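Bilirubin-inducible fluorescent protein UnaG (Anguilla japonica, PDB 4I3B) binds unconjugated bilirubin with high affinity inside its beta-barrel and fluoresces green when the bound complex is excited. Local coordinates at residues A[20-24]-A[122-126]. Residues are numbered along the deposited sequence; the frame is centred on the assembly and turned at random. Where two conformers were deposited one is given.
Sequences YLKAI and TLTMG. With BLR (3-[5-[(Z)-(4-ethenyl-3-methyl-5-oxidanylidene-pyrrol-2-ylidene)methyl]-2-[[5-[(Z)-(3-ethenyl-4-methyl-5-oxidanylidene-pyrrol-2-ylidene)methyl]-3-(3-hydroxy-3-oxopropyl)-4-methyl-1H-pyrrol-2-yl]methyl]-4-methyl-1H-pyrrol-3-yl]propanoic acid), chain G.
Tyr20 and Leu123 meet ring against aliphatic chain: Leu123 CB sits over one face of the phenol ring in a CH-pi contact, 3.8 Å from the ring centroid of Tyr20 and 14° off its normal. The same face takes Leu123 CD2, which closes to 3.6 Å from Tyr20 CE2. At the ring's edge runs the peptide between Thr124 and Met125, while Met125 CB comes in obliquely, 3.7 Å from Tyr20 CE1. With its CG anti to the backbone N (chi1 173°) and a bend at the next bond, the Met125 side chain passes Ile24, where Met125 CG lies 3.7 Å from Ile24 CG2, and Ala23, whose CB is 3.8 Å from Met125 CG. The whole illustrates how the helical lid of the fatty-acid-binding-protein fold rests on its barrel, here helix 17-23 against strand 118-125. Leu21, on the same helical turn, reaches the ligand, its CD1 lying 3.8 Å from the bilirubin vinyl carbon CBC. Farther out, a hydrogen bond joins Tyr20 OH to Thr108 OG1 on strand 106-115; since Thr108 OG1 also bonds Thr124 O, one hydroxyl ties the phenol to the backbone beside the ring.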
ATOM      1  N   TYR A  20      -3.464  -6.736  10.612  1.00  9.01           N
ATOM      2  CA  TYR A  20      -3.457  -5.312  10.292  1.00  8.88           C
ATOM      3  C   TYR A  20      -4.792  -4.915   9.673  1.00  8.38           C
ATOM      4  O   TYR A  20      -5.391  -3.893  10.041  1.00  8.39           O
ATOM      5  CB  TYR A  20      -2.287  -4.981   9.351  1.00  9.82           C
ATOM      6  CG  TYR A  20      -2.413  -3.585   8.813  1.00  9.21           C
ATOM      7  CD1 TYR A  20      -1.978  -2.501   9.550  1.00 10.48           C
ATOM      8  CD2 TYR A  20      -3.025  -3.334   7.580  1.00 10.18           C
ATOM      9  CE1 TYR A  20      -2.134  -1.219   9.066  1.00  9.04           C
ATOM     10  CE2 TYR A  20      -3.186  -2.054   7.100  1.00 11.60           C
ATOM     11  CZ  TYR A  20      -2.744  -1.006   7.827  1.00 10.31           C
ATOM     12  OH  TYR A  20      -2.926   0.266   7.325  1.00 12.06           O
ATOM     13  N   LEU A  21      -5.298  -5.720   8.734  1.00  9.60           N
ATOM     14  CA  LEU A  21      -6.554  -5.383   8.081  1.00 10.37           C
ATOM     15  C   LEU A  21      -7.723  -5.365   9.079  1.00  9.17           C
ATOM     16  O   LEU A  21      -8.589  -4.497   9.019  1.00 10.53           O
ATOM     17  CB  LEU A  21      -6.815  -6.327   6.897  1.00  9.55           C
ATOM     18  CG  LEU A  21      -5.818  -6.209   5.729  1.00  8.99           C
ATOM     19  CD1 LEU A  21      -6.165  -7.256   4.693  1.00 10.92           C
ATOM     20  CD2 LEU A  21      -5.893  -4.833   5.100  1.00 11.06           C
ATOM     21  N   LYS A  22      -7.719  -6.312  10.017  0.59 10.16           N
ATOM     22  CA  LYS A  22      -8.717  -6.304  11.096  0.59 10.25           C
ATOM     23  C   LYS A  22      -8.605  -5.039  11.960  0.59 11.30           C
ATOM     24  O   LYS A  22      -9.617  -4.471  12.386  0.59 14.23           O
ATOM     25  CB  LYS A  22      -8.593  -7.553  11.986  0.59 12.33           C
ATOM     26  CG  LYS A  22      -9.424  -7.486  13.264  0.59 14.25           C
ATOM     27  CD  LYS A  22      -9.501  -8.845  13.975  0.59 18.03           C
ATOM     28  CE  LYS A  22     -10.266  -8.742  15.296  0.59 22.21           C
ATOM     29  NZ  LYS A  22     -11.048  -9.973  15.584  0.59 25.67           N
ATOM     30  N   ALA A  23      -7.378  -4.597  12.228  1.00 10.21           N
ATOM     31  CA  ALA A  23      -7.143  -3.433  13.060  1.00 11.24           C
ATOM     32  C   ALA A  23      -7.643  -2.140  12.406  1.00 11.16           C
ATOM     33  O   ALA A  23      -8.086  -1.238  13.117  1.00 12.67           O
ATOM     34  CB  ALA A  23      -5.682  -3.324  13.409  1.00 11.65           C
ATOM     35  N   ILE A  24      -7.630  -2.047  11.072  1.00 10.66           N
ATOM     36  CA  ILE A  24      -8.140  -0.846  10.400  1.00 10.95           C
ATOM     37  C   ILE A  24      -9.635  -0.970  10.124  1.00 12.68           C
ATOM     38  O   ILE A  24     -10.229  -0.062   9.552  1.00 14.66           O
ATOM     39  CB  ILE A  24      -7.339  -0.464   9.117  1.00 10.90           C
ATOM     40  CG1 ILE A  24      -7.439  -1.526   8.029  1.00 11.31           C
ATOM     41  CG2 ILE A  24      -5.879  -0.124   9.466  1.00 12.11           C
ATOM     42  CD1 ILE A  24      -6.924  -1.081   6.691  1.00 13.27           C
ATOM     43  N   THR A 122       6.066  -1.462   5.522  1.00  7.58           N
ATOM     44  CA  THR A 122       5.742  -1.672   6.913  1.00  7.97           C
ATOM     45  C   THR A 122       4.462  -0.897   7.210  1.00  8.09           C
ATOM     46  O   THR A 122       4.381   0.314   6.927  1.00  9.06           O
ATOM     47  CB  THR A 122       6.879  -1.179   7.829  1.00  9.26           C
ATOM     48  OG1 THR A 122       8.094  -1.849   7.508  1.00 10.72           O
ATOM     49  CG2 THR A 122       6.576  -1.447   9.276  1.00 10.76           C
ATOM     50  N   LEU A 123       3.472  -1.603   7.751  1.00  7.56           N
ATOM     51  CA  LEU A 123       2.139  -1.092   7.976  1.00  8.45           C
ATOM     52  C   LEU A 123       1.880  -1.009   9.453  1.00  8.70           C
ATOM     53  O   LEU A 123       2.049  -1.994  10.177  1.00 10.43           O
ATOM     54  CB  LEU A 123       1.085  -2.008   7.359  1.00 10.16           C
ATOM     55  CG  LEU A 123       1.233  -2.394   5.879  1.00  9.86           C
ATOM     56  CD1 LEU A 123       2.252  -3.532   5.592  1.00 10.56           C
ATOM     57  CD2 LEU A 123      -0.117  -2.807   5.332  1.00 11.46           C
ATOM     58  N   THR A 124       1.440   0.146   9.922  1.00  8.36           N
ATOM     59  CA  THR A 124       1.200   0.347  11.340  0.52  8.93           C
ATOM     60  C   THR A 124      -0.189   0.906  11.604  1.00  9.02           C
ATOM     61  O   THR A 124      -0.561   1.937  11.035  1.00  9.70           O
ATOM     62  CB  THR A 124       2.242   1.303  11.937  0.52 10.05           C
ATOM     63  OG1 THR A 124       3.558   0.802  11.689  0.52 11.73           O
ATOM     64  CG2 THR A 124       2.051   1.440  13.437  0.52 10.86           C
ATOM     65  N   MET A 125      -0.931   0.235  12.482  1.00  9.12           N
ATOM     66  CA  MET A 125      -2.198   0.750  12.978  1.00  9.19           C
ATOM     67  C   MET A 125      -2.164   0.587  14.481  1.00 10.86           C
ATOM     68  O   MET A 125      -2.317  -0.514  15.000  1.00 12.00           O
ATOM     69  CB  MET A 125      -3.371  -0.018  12.373  1.00 10.45           C
ATOM     70  CG  MET A 125      -4.700   0.370  12.975  1.00 11.81           C
ATOM     71  SD  MET A 125      -5.034   2.139  12.748  1.00 12.68           S
ATOM     72  CE  MET A 125      -6.619   2.262  13.578  1.00 17.78           C
ATOM     73  N   GLY A 126      -1.938   1.688  15.193  1.00 14.38           N
ATOM     74  CA  GLY A 126      -1.726   1.602  16.637  1.00 15.85           C
ATOM     75  C   GLY A 126      -0.573   0.666  16.967  1.00 15.65           C
ATOM     76  O   GLY A 126       0.542   0.866  16.506  1.00 18.75           O
TER
HETATM   77  CHA BLR G 201      -1.922  -3.270  -2.016  1.00  9.07           C
HETATM   78  NA  BLR G 201      -0.817  -1.043  -2.481  1.00  9.01           N
HETATM   79  C1A BLR G 201      -1.937  -1.812  -2.442  1.00  8.94           C
HETATM   80  C2A BLR G 201      -3.039  -1.022  -2.725  1.00  8.73           C
HETATM   81  C3A BLR G 201      -2.554   0.272  -2.924  1.00  8.64           C
HETATM   82  C4A BLR G 201      -1.174   0.230  -2.773  1.00  9.52           C
HETATM   83  CMA BLR G 201      -3.364   1.487  -3.263  1.00 10.59           C
HETATM   84  CAA BLR G 201      -4.459  -1.485  -2.813  1.00 10.02           C
HETATM   85  CBA BLR G 201      -5.255  -1.141  -1.618  1.00 10.91           C
HETATM   86  CGA BLR G 201      -6.677  -1.565  -1.709  1.00 11.26           C
HETATM   87  O1A BLR G 201      -7.028  -2.533  -2.444  1.00 11.02           O
HETATM   88  O2A BLR G 201      -7.522  -0.870  -1.035  1.00 12.11           O
HETATM   89  CHB BLR G 201      -0.287   1.396  -2.925  1.00  9.98           C
HETATM   90  NB  BLR G 201       1.886   0.282  -3.180  1.00 10.08           N
HETATM   91  C1B BLR G 201       1.069   1.432  -3.121  1.00 10.26           C
HETATM   92  C2B BLR G 201       1.890   2.568  -3.261  1.00  8.31           C
HETATM   93  C3B BLR G 201       3.119   2.238  -3.427  1.00  9.89           C
HETATM   94  C4B BLR G 201       3.323   0.732  -3.375  1.00 10.56           C
HETATM   95  CMB BLR G 201       1.337   3.979  -3.234  1.00 10.51           C
HETATM   96  OB  BLR G 201       4.254   0.011  -3.472  1.00 10.48           O
HETATM   97  CAB BLR G 201       4.282   3.137  -3.632  1.00 11.29           C
HETATM   98  CBB BLR G 201       5.571   2.711  -3.790  1.00 11.78           C
HETATM   99  NC  BLR G 201      -6.192  -6.008  -0.545  1.00 11.07           N
HETATM  100  C1C BLR G 201      -7.415  -6.894  -0.833  1.00 12.05           C
HETATM  101  C2C BLR G 201      -8.310  -6.503   0.293  1.00 11.26           C
HETATM  102  C3C BLR G 201      -7.774  -5.606   1.047  1.00  9.08           C
HETATM  103  C4C BLR G 201      -6.511  -5.232   0.626  1.00 10.58           C
HETATM  104  CMC BLR G 201      -9.667  -7.112   0.399  1.00 12.81           C
HETATM  105  OC  BLR G 201      -7.519  -7.690  -1.724  1.00 14.02           O
HETATM  106  CAC BLR G 201      -8.398  -4.961   2.216  1.00 10.60           C
HETATM  107  CBC BLR G 201      -9.193  -5.627   3.090  1.00 11.63           C
HETATM  108  CHD BLR G 201      -5.663  -4.321   1.166  1.00  9.10           C
HETATM  109  ND  BLR G 201      -3.861  -4.042  -0.630  1.00  9.01           N
HETATM  110  C1D BLR G 201      -4.409  -3.824   0.579  1.00  9.53           C
HETATM  111  C2D BLR G 201      -3.497  -2.914   1.302  1.00  7.22           C
HETATM  112  C3D BLR G 201      -2.430  -2.635   0.487  1.00  8.66           C
HETATM  113  C4D BLR G 201      -2.633  -3.324  -0.799  1.00  8.40           C
HETATM  114  CMD BLR G 201      -3.756  -2.451   2.698  1.00  9.62           C
HETATM  115  CAD BLR G 201      -1.287  -1.721   0.837  1.00  8.55           C
HETATM  116  CBD BLR G 201      -0.077  -2.526   1.268  1.00  9.06           C
HETATM  117  CGD BLR G 201       0.698  -2.993   0.090  1.00  9.44           C
HETATM  118  O1D BLR G 201       0.877  -4.214  -0.070  1.00  9.49           O
HETATM  119  O2D BLR G 201       1.208  -2.185  -0.722  1.00  9.44           O